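Local coordinates for alpha-fucosidase (Bifidobacterium bifidum, PDB 2EAB), which probably releases alpha-1,2-linked L-fucose from glycans by hydrolysis, the chain being the catalytic portion of a larger calcium-containing, probably membrane-anchored bifidobacterial enzyme, at residues A[124-133]-A[492-503]; A[795-805]-A[846-854]. All blocks are in the same frame, centred on the assembly; numbering follows the deposited sequence.

Interaction 1 (A[124-133]-A[492-503])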
# COMPACT_ATOMS: atom_id res chain seq x y z
N LEU A 124 14.70 -15.38 19.37
CA LEU A 124 13.31 -15.10 18.99
C LEU A 124 13.15 -15.12 17.48
O LEU A 124 13.02 -14.09 16.83
CB LEU A 124 12.82 -13.79 19.60
CG LEU A 124 12.63 -13.79 21.12
CD1 LEU A 124 12.34 -12.38 21.59
CD2 LEU A 124 11.51 -14.74 21.56
N THR A 125 13.18 -16.33 16.93
CA THR A 125 13.17 -16.54 15.49
C THR A 125 12.24 -17.68 15.08
O THR A 125 11.76 -18.44 15.92
CB THR A 125 14.59 -16.85 14.95
OG1 THR A 125 15.08 -18.04 15.58
CG2 THR A 125 15.55 -15.70 15.21
N GLY A 126 12.02 -17.78 13.78
CA GLY A 126 11.25 -18.86 13.17
C GLY A 126 11.45 -18.81 11.68
O GLY A 126 12.39 -18.18 11.19
N GLY A 127 10.58 -19.51 10.95
CA GLY A 127 10.49 -19.33 9.50
C GLY A 127 11.72 -19.75 8.73
O GLY A 127 12.14 -19.07 7.79
N GLU A 128 12.30 -20.89 9.09
CA GLU A 128 13.57 -21.32 8.50
C GLU A 128 13.47 -21.96 7.13
O GLU A 128 14.46 -21.97 6.39
CB GLU A 128 14.32 -22.26 9.44
CG GLU A 128 14.51 -21.74 10.86
CD GLU A 128 13.33 -22.01 11.78
OE1 GLU A 128 12.34 -22.65 11.35
OE2 GLU A 128 13.38 -21.59 12.96
N ASN A 129 12.30 -22.49 6.79
CA ASN A 129 12.13 -23.25 5.55
C ASN A 129 11.59 -22.38 4.43
O ASN A 129 10.41 -22.02 4.42
CB ASN A 129 11.21 -24.46 5.80
CG ASN A 129 11.15 -25.41 4.59
OD1 ASN A 129 11.45 -25.02 3.47
ND2 ASN A 129 10.74 -26.65 4.83
N ALA A 130 12.46 -22.02 3.49
CA ALA A 130 12.10 -21.12 2.40
C ALA A 130 11.03 -21.68 1.47
O ALA A 130 10.31 -20.91 0.82
CB ALA A 130 13.34 -20.71 1.61
N ALA A 131 10.93 -23.01 1.39
CA ALA A 131 9.88 -23.66 0.60
C ALA A 131 8.51 -23.53 1.27
O ALA A 131 7.49 -23.49 0.59
CB ALA A 131 10.22 -25.12 0.37
N GLU A 132 8.50 -23.51 2.60
CA GLU A 132 7.26 -23.27 3.35
C GLU A 132 6.84 -21.81 3.27
O GLU A 132 5.65 -21.50 3.17
CB GLU A 132 7.43 -23.63 4.82
CG GLU A 132 7.44 -25.12 5.13
CD GLU A 132 7.40 -25.38 6.62
OE1 GLU A 132 7.71 -24.46 7.41
OE2 GLU A 132 7.04 -26.51 7.01
N GLN A 133 7.81 -20.91 3.34
CA GLN A 133 7.50 -19.49 3.24
C GLN A 133 6.91 -19.19 1.87
O GLN A 133 5.85 -18.57 1.77
CB GLN A 133 8.75 -18.65 3.47
CG GLN A 133 8.45 -17.17 3.49
CD GLN A 133 9.60 -16.32 3.99
OE1 GLN A 133 10.65 -16.83 4.42
NE2 GLN A 133 9.41 -15.01 3.95
N TRP A 492 1.86 -16.99 7.26
CA TRP A 492 3.27 -17.02 7.68
C TRP A 492 3.48 -15.89 8.70
O TRP A 492 4.08 -14.85 8.40
CB TRP A 492 4.15 -16.83 6.46
CG TRP A 492 5.62 -17.04 6.64
CD1 TRP A 492 6.58 -16.07 6.69
CD2 TRP A 492 6.31 -18.29 6.72
NE1 TRP A 492 7.83 -16.64 6.82
CE2 TRP A 492 7.69 -18.00 6.83
CE3 TRP A 492 5.90 -19.63 6.71
CZ2 TRP A 492 8.65 -19.00 6.93
CZ3 TRP A 492 6.86 -20.62 6.81
CH2 TRP A 492 8.22 -20.30 6.92
N THR A 493 2.96 -16.12 9.90
CA THR A 493 2.92 -15.10 10.94
C THR A 493 4.06 -15.24 11.93
O THR A 493 4.24 -14.38 12.80
CB THR A 493 1.57 -15.09 11.69
OG1 THR A 493 1.29 -16.40 12.20
CG2 THR A 493 0.45 -14.72 10.73
N ALA A 494 4.84 -16.31 11.80
CA ALA A 494 6.04 -16.46 12.62
C ALA A 494 7.02 -15.32 12.36
O ALA A 494 7.01 -14.72 11.29
CB ALA A 494 6.72 -17.77 12.33
N PRO A 495 7.90 -15.05 13.34
CA PRO A 495 9.02 -14.17 13.05
C PRO A 495 10.00 -14.89 12.12
O PRO A 495 10.00 -16.13 12.03
CB PRO A 495 9.65 -13.94 14.42
CG PRO A 495 9.31 -15.18 15.18
CD PRO A 495 7.95 -15.59 14.71
N GLY A 496 10.84 -14.11 11.44
CA GLY A 496 11.81 -14.66 10.51
C GLY A 496 13.04 -15.25 11.17
O GLY A 496 13.17 -15.26 12.40
N GLN A 497 13.94 -15.76 10.33
CA GLN A 497 15.07 -16.59 10.76
C GLN A 497 16.16 -15.85 11.51
O GLN A 497 17.01 -16.48 12.13
CB GLN A 497 15.75 -17.20 9.55
CG GLN A 497 15.13 -18.38 8.90
CD GLN A 497 16.07 -18.95 7.86
OE1 GLN A 497 17.09 -19.56 8.20
NE2 GLN A 497 15.75 -18.73 6.59
N SER A 498 16.18 -14.52 11.39
CA SER A 498 17.15 -13.70 12.10
C SER A 498 16.40 -12.53 12.70
O SER A 498 15.60 -11.88 12.02
CB SER A 498 18.26 -13.22 11.17
OG SER A 498 19.29 -12.56 11.90
N PHE A 499 16.66 -12.26 13.98
CA PHE A 499 15.89 -11.29 14.75
C PHE A 499 15.82 -9.88 14.14
O PHE A 499 14.75 -9.28 14.06
CB PHE A 499 16.43 -11.21 16.19
CG PHE A 499 15.61 -10.34 17.11
CD1 PHE A 499 14.57 -10.89 17.85
CD2 PHE A 499 15.88 -8.98 17.26
CE1 PHE A 499 13.80 -10.10 18.72
CE2 PHE A 499 15.11 -8.19 18.13
CZ PHE A 499 14.08 -8.76 18.85
N SER A 500 16.97 -9.36 13.71
CA SER A 500 17.06 -7.95 13.33
C SER A 500 16.04 -7.55 12.27
O SER A 500 15.40 -6.51 12.39
CB SER A 500 18.48 -7.58 12.87
OG SER A 500 18.82 -8.22 11.65
N TRP A 501 15.88 -8.39 11.25
CA TRP A 501 14.90 -8.14 10.20
C TRP A 501 13.64 -8.99 10.34
O TRP A 501 12.63 -8.70 9.70
CB TRP A 501 15.50 -8.33 8.79
CG TRP A 501 16.15 -9.67 8.56
CD1 TRP A 501 17.49 -9.94 8.61
CD2 TRP A 501 15.50 -10.90 8.22
NE1 TRP A 501 17.71 -11.27 8.33
CE2 TRP A 501 16.51 -11.88 8.10
CE3 TRP A 501 14.16 -11.28 8.03
CZ2 TRP A 501 16.22 -13.22 7.77
CZ3 TRP A 501 13.88 -12.60 7.71
CH2 TRP A 501 14.90 -13.56 7.59
N GLY A 502 13.70 -10.02 11.18
CA GLY A 502 12.62 -11.00 11.26
C GLY A 502 11.57 -10.79 12.33
O GLY A 502 10.44 -11.26 12.19
N TRP A 503 11.94 -10.10 13.41
CA TRP A 503 11.06 -9.91 14.57
C TRP A 503 10.54 -8.49 14.61
O TRP A 503 11.32 -7.54 14.66
CB TRP A 503 11.83 -10.23 15.86
CG TRP A 503 11.05 -9.97 17.12
CD1 TRP A 503 10.94 -8.78 17.79
CD2 TRP A 503 10.27 -10.92 17.86
NE1 TRP A 503 10.15 -8.94 18.90
CE2 TRP A 503 9.72 -10.23 18.96
CE3 TRP A 503 9.99 -12.28 17.70
CZ2 TRP A 503 8.90 -10.87 19.90
CZ3 TRP A 503 9.17 -12.90 18.62
CH2 TRP A 503 8.64 -12.20 19.71
O HOH W 1 13.07 -13.05 14.18
O HOH W 2 12.72 -16.37 7.76
O HOH W 3 17.11 -21.91 6.93
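Gln133 lies over one face of the Trp492 indole, its CG 3.6 Å from the centroid of the five-membered ring in a CH-pi contact, where a loop and short helix of the family-65-like N-terminal region meet the family 95 catalytic domain. CG stands anti to the backbone N (chi1 -175°) and the chain runs on extended, which brings the amide plane to within 18° of the ring plane. Glu132 crosses the same indole at about a right angle, CB 3.7 Å from Trp492 CZ3. Without the indole, as with an alanine here, Gln133 CG and Glu132 CB would probably face a gap and the Gln133 chain would lose its flat support. At the other end Leu124 lies alongside Phe499 and places CD1 over the six-membered ring of Trp503, 4.1 Å from its centroid. Between the aromatic ends Gly126 N donates to Gly496 O at 3.1 Å, from well above the carbonyl plane. Further out, Gln133 NE2 hydrogen-bonds to Glu486 OE1, Ser87 holds the Glu132 carboxylate, and Asn129 caps helix 130-133 by accepting from Ala131 N. A water donates to both Gly496 O and Leu124 O, at 2.8 Å each.

Interaction 2 (A[795-805]-A[846-854])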
# COMPACT_ATOMS: atom_id res chain seq x y z
N TYR A 795 -11.23 19.72 19.18
CA TYR A 795 -11.84 19.37 17.91
C TYR A 795 -10.96 18.30 17.28
O TYR A 795 -9.85 18.58 16.83
CB TYR A 795 -12.00 20.60 17.01
CG TYR A 795 -12.65 21.76 17.73
CD1 TYR A 795 -14.02 22.02 17.59
CD2 TYR A 795 -11.90 22.58 18.58
CE1 TYR A 795 -14.61 23.09 18.29
CE2 TYR A 795 -12.48 23.63 19.27
CZ TYR A 795 -13.83 23.88 19.12
OH TYR A 795 -14.38 24.92 19.81
N VAL A 796 -11.47 17.08 17.30
CA VAL A 796 -10.71 15.90 16.91
C VAL A 796 -10.87 15.66 15.41
O VAL A 796 -11.99 15.71 14.88
CB VAL A 796 -11.17 14.67 17.71
CG1 VAL A 796 -10.44 13.41 17.26
CG2 VAL A 796 -10.97 14.89 19.21
N ASN A 797 -9.75 15.37 14.74
CA ASN A 797 -9.75 15.11 13.31
C ASN A 797 -10.33 16.27 12.51
O ASN A 797 -11.11 16.08 11.58
CB ASN A 797 -10.46 13.78 12.99
CG ASN A 797 -9.71 12.58 13.55
OD1 ASN A 797 -8.58 12.72 14.00
ND2 ASN A 797 -10.34 11.42 13.53
N TYR A 798 -9.92 17.48 12.86
CA TYR A 798 -10.38 18.66 12.14
C TYR A 798 -9.84 18.64 10.71
O TYR A 798 -8.75 18.10 10.45
CB TYR A 798 -10.01 19.96 12.88
CG TYR A 798 -8.53 20.25 12.96
CD1 TYR A 798 -7.88 20.96 11.95
CD2 TYR A 798 -7.78 19.85 14.06
CE1 TYR A 798 -6.52 21.24 12.02
CE2 TYR A 798 -6.41 20.13 14.14
CZ TYR A 798 -5.79 20.82 13.11
OH TYR A 798 -4.45 21.11 13.15
N THR A 799 -10.61 19.21 9.80
CA THR A 799 -10.26 19.29 8.40
C THR A 799 -9.28 20.44 8.20
O THR A 799 -9.62 21.59 8.47
CB THR A 799 -11.52 19.54 7.55
OG1 THR A 799 -12.51 18.55 7.86
CG2 THR A 799 -11.21 19.51 6.06
N ASN A 800 -8.08 20.12 7.72
CA ASN A 800 -7.02 21.11 7.57
C ASN A 800 -6.70 21.32 6.10
O ASN A 800 -6.09 20.46 5.45
CB ASN A 800 -5.78 20.69 8.36
CG ASN A 800 -4.71 21.76 8.41
OD1 ASN A 800 -4.81 22.78 7.73
ND2 ASN A 800 -3.68 21.51 9.21
N ILE A 801 -7.14 22.47 5.58
CA ILE A 801 -7.00 22.82 4.18
C ILE A 801 -5.63 23.42 3.89
O ILE A 801 -5.20 24.39 4.53
CB ILE A 801 -8.11 23.84 3.77
CG1 ILE A 801 -9.51 23.29 4.06
CG2 ILE A 801 -7.95 24.30 2.32
CD1 ILE A 801 -9.88 22.01 3.32
N LEU A 802 -4.95 22.84 2.90
CA LEU A 802 -3.64 23.30 2.42
C LEU A 802 -2.60 23.45 3.55
O LEU A 802 -2.03 24.53 3.73
CB LEU A 802 -3.78 24.60 1.61
CG LEU A 802 -4.66 24.47 0.35
CD1 LEU A 802 -4.89 25.84 -0.27
CD2 LEU A 802 -4.06 23.50 -0.67
N PRO A 803 -2.37 22.37 4.31
CA PRO A 803 -1.46 22.42 5.46
C PRO A 803 0.03 22.49 5.11
O PRO A 803 0.82 22.91 5.95
CB PRO A 803 -1.76 21.11 6.19
CG PRO A 803 -2.19 20.19 5.09
CD PRO A 803 -2.99 21.04 4.16
N ALA A 804 0.40 22.08 3.91
CA ALA A 804 1.81 22.08 3.50
C ALA A 804 1.91 22.33 2.00
O ALA A 804 2.44 21.52 1.24
CB ALA A 804 2.50 20.77 3.91
N LEU A 805 1.38 23.48 1.60
CA LEU A 805 1.34 23.86 0.20
C LEU A 805 2.70 24.40 -0.23
O LEU A 805 3.20 25.36 0.36
CB LEU A 805 0.26 24.92 -0.03
CG LEU A 805 0.13 25.48 -1.44
CD1 LEU A 805 -0.43 24.44 -2.39
CD2 LEU A 805 -0.74 26.73 -1.42
N GLN A 846 -20.11 17.17 12.67
CA GLN A 846 -19.71 18.55 12.88
C GLN A 846 -18.48 18.87 12.04
O GLN A 846 -17.53 18.09 12.02
CB GLN A 846 -19.39 18.79 14.35
CG GLN A 846 -18.99 20.22 14.63
CD GLN A 846 -18.57 20.43 16.06
OE1 GLN A 846 -17.64 19.79 16.56
NE2 GLN A 846 -19.25 21.34 16.74
N ALA A 847 -18.52 20.00 11.34
CA ALA A 847 -17.36 20.49 10.61
C ALA A 847 -16.50 21.38 11.49
O ALA A 847 -17.00 22.21 12.24
CB ALA A 847 -17.78 21.23 9.35
N ALA A 848 -15.19 21.19 11.39
CA ALA A 848 -14.20 22.02 12.06
C ALA A 848 -13.07 22.17 11.07
O ALA A 848 -12.38 21.19 10.75
CB ALA A 848 -13.73 21.38 13.36
N VAL A 849 -12.91 23.38 10.53
CA VAL A 849 -12.07 23.60 9.36
C VAL A 849 -10.97 24.62 9.64
O VAL A 849 -11.25 25.78 9.98
CB VAL A 849 -12.91 24.06 8.14
CG1 VAL A 849 -12.04 24.20 6.91
CG2 VAL A 849 -14.06 23.08 7.88
N LYS A 850 -9.72 24.18 9.50
CA LYS A 850 -8.56 25.06 9.49
C LYS A 850 -8.22 25.36 8.04
O LYS A 850 -8.29 24.47 7.19
CB LYS A 850 -7.36 24.38 10.16
CG LYS A 850 -6.17 25.30 10.40
CD LYS A 850 -5.02 24.59 11.09
CE LYS A 850 -3.86 25.55 11.31
NZ LYS A 850 -2.71 24.88 11.99
N ILE A 851 -7.86 26.61 7.76
CA ILE A 851 -7.36 26.96 6.44
C ILE A 851 -5.95 27.49 6.66
O ILE A 851 -5.75 28.65 7.03
CB ILE A 851 -8.27 27.95 5.68
CG1 ILE A 851 -9.66 27.34 5.49
CG2 ILE A 851 -7.66 28.32 4.33
CD1 ILE A 851 -10.71 28.29 4.92
N THR A 852 -4.97 26.61 6.47
CA THR A 852 -3.59 26.97 6.78
C THR A 852 -3.08 28.04 5.82
O THR A 852 -2.43 29.00 6.24
CB THR A 852 -2.69 25.72 6.78
OG1 THR A 852 -3.08 24.87 7.85
CG2 THR A 852 -1.24 26.09 6.97
N ALA A 853 -3.40 27.88 4.55
CA ALA A 853 -3.05 28.86 3.54
C ALA A 853 -4.16 29.90 3.40
O ALA A 853 -4.94 29.88 2.44
CB ALA A 853 -2.76 28.17 2.21
N GLY A 854 -4.25 30.79 4.39
CA GLY A 854 -5.21 31.90 4.36
C GLY A 854 -5.75 32.33 5.71
O GLY A 854 -6.04 33.52 5.90
O HOH W 4 -14.95 19.28 8.76
O HOH W 5 -1.68 23.56 9.76
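Thr852 OG1 is gripped from two directions: it donates to Asn800 OD1 at 2.7 Å, in the carbonyl plane on a lone pair, and accepts from a water that also takes hydrogen bonds from Asn800 ND2 and Lys850 NZ. Asn800 reaches this position because its CG is anti to the backbone N (chi1 -172°), with the amide carried alongside the lysine. Both ends of the amide are thereby engaged, which should fix its rotation. Lys850 is fully extended, and its methylenes run beside the Tyr798 ring, with CB 3.7 Å from Tyr798 CE1; the tyrosine hydroxyl is held by Asp695. The strands 799-801 and 847-851 pair in parallel. Thr799 N donates to Ala848 O at 2.8 Å, and Thr799 O receives Lys850 N; Lys850 O then takes Ile801 N in a nearly straight bond (173°), before Thr852 N closes the ladder on Ile801 O. On the other face of the sheet Ile801 CG1 meets Val849 CG1 at 3.9 Å and Ile801 CB meets Ile851 CG1, Ile801 also resting on Val825, Thr827 and Val837 of the neighbouring sheet. Ala853 packs its methyl on Leu802 CB, 3.8 Å away. The parallel pair belongs to a mixed sheet whose Ile801 face packs on an antiparallel sheet, the two layers of a beta sandwich in the C-terminal domain of this family 95 enzyme.

Overall arrangement
From the N terminus, the chain first passes through the beta-rich N-terminal region, where 124-133 lies, 359 residues before its partner. Interaction 1 closes that long loop when 492-503 arrives from the catalytic domain, tying together two separate parts of the fold. The chain then completes the largely helical catalytic region before 795-805 opens interaction 2, which 846-854 closes after a much shorter, strand-rich excursion within the C-terminal beta domain. The two loops follow one another in series, neither nesting nor crossing. Their centres lie about 43 Å apart, on opposite sides of the chain's centre: interaction 1 joins domains, whereas interaction 2 builds one domain's sheet.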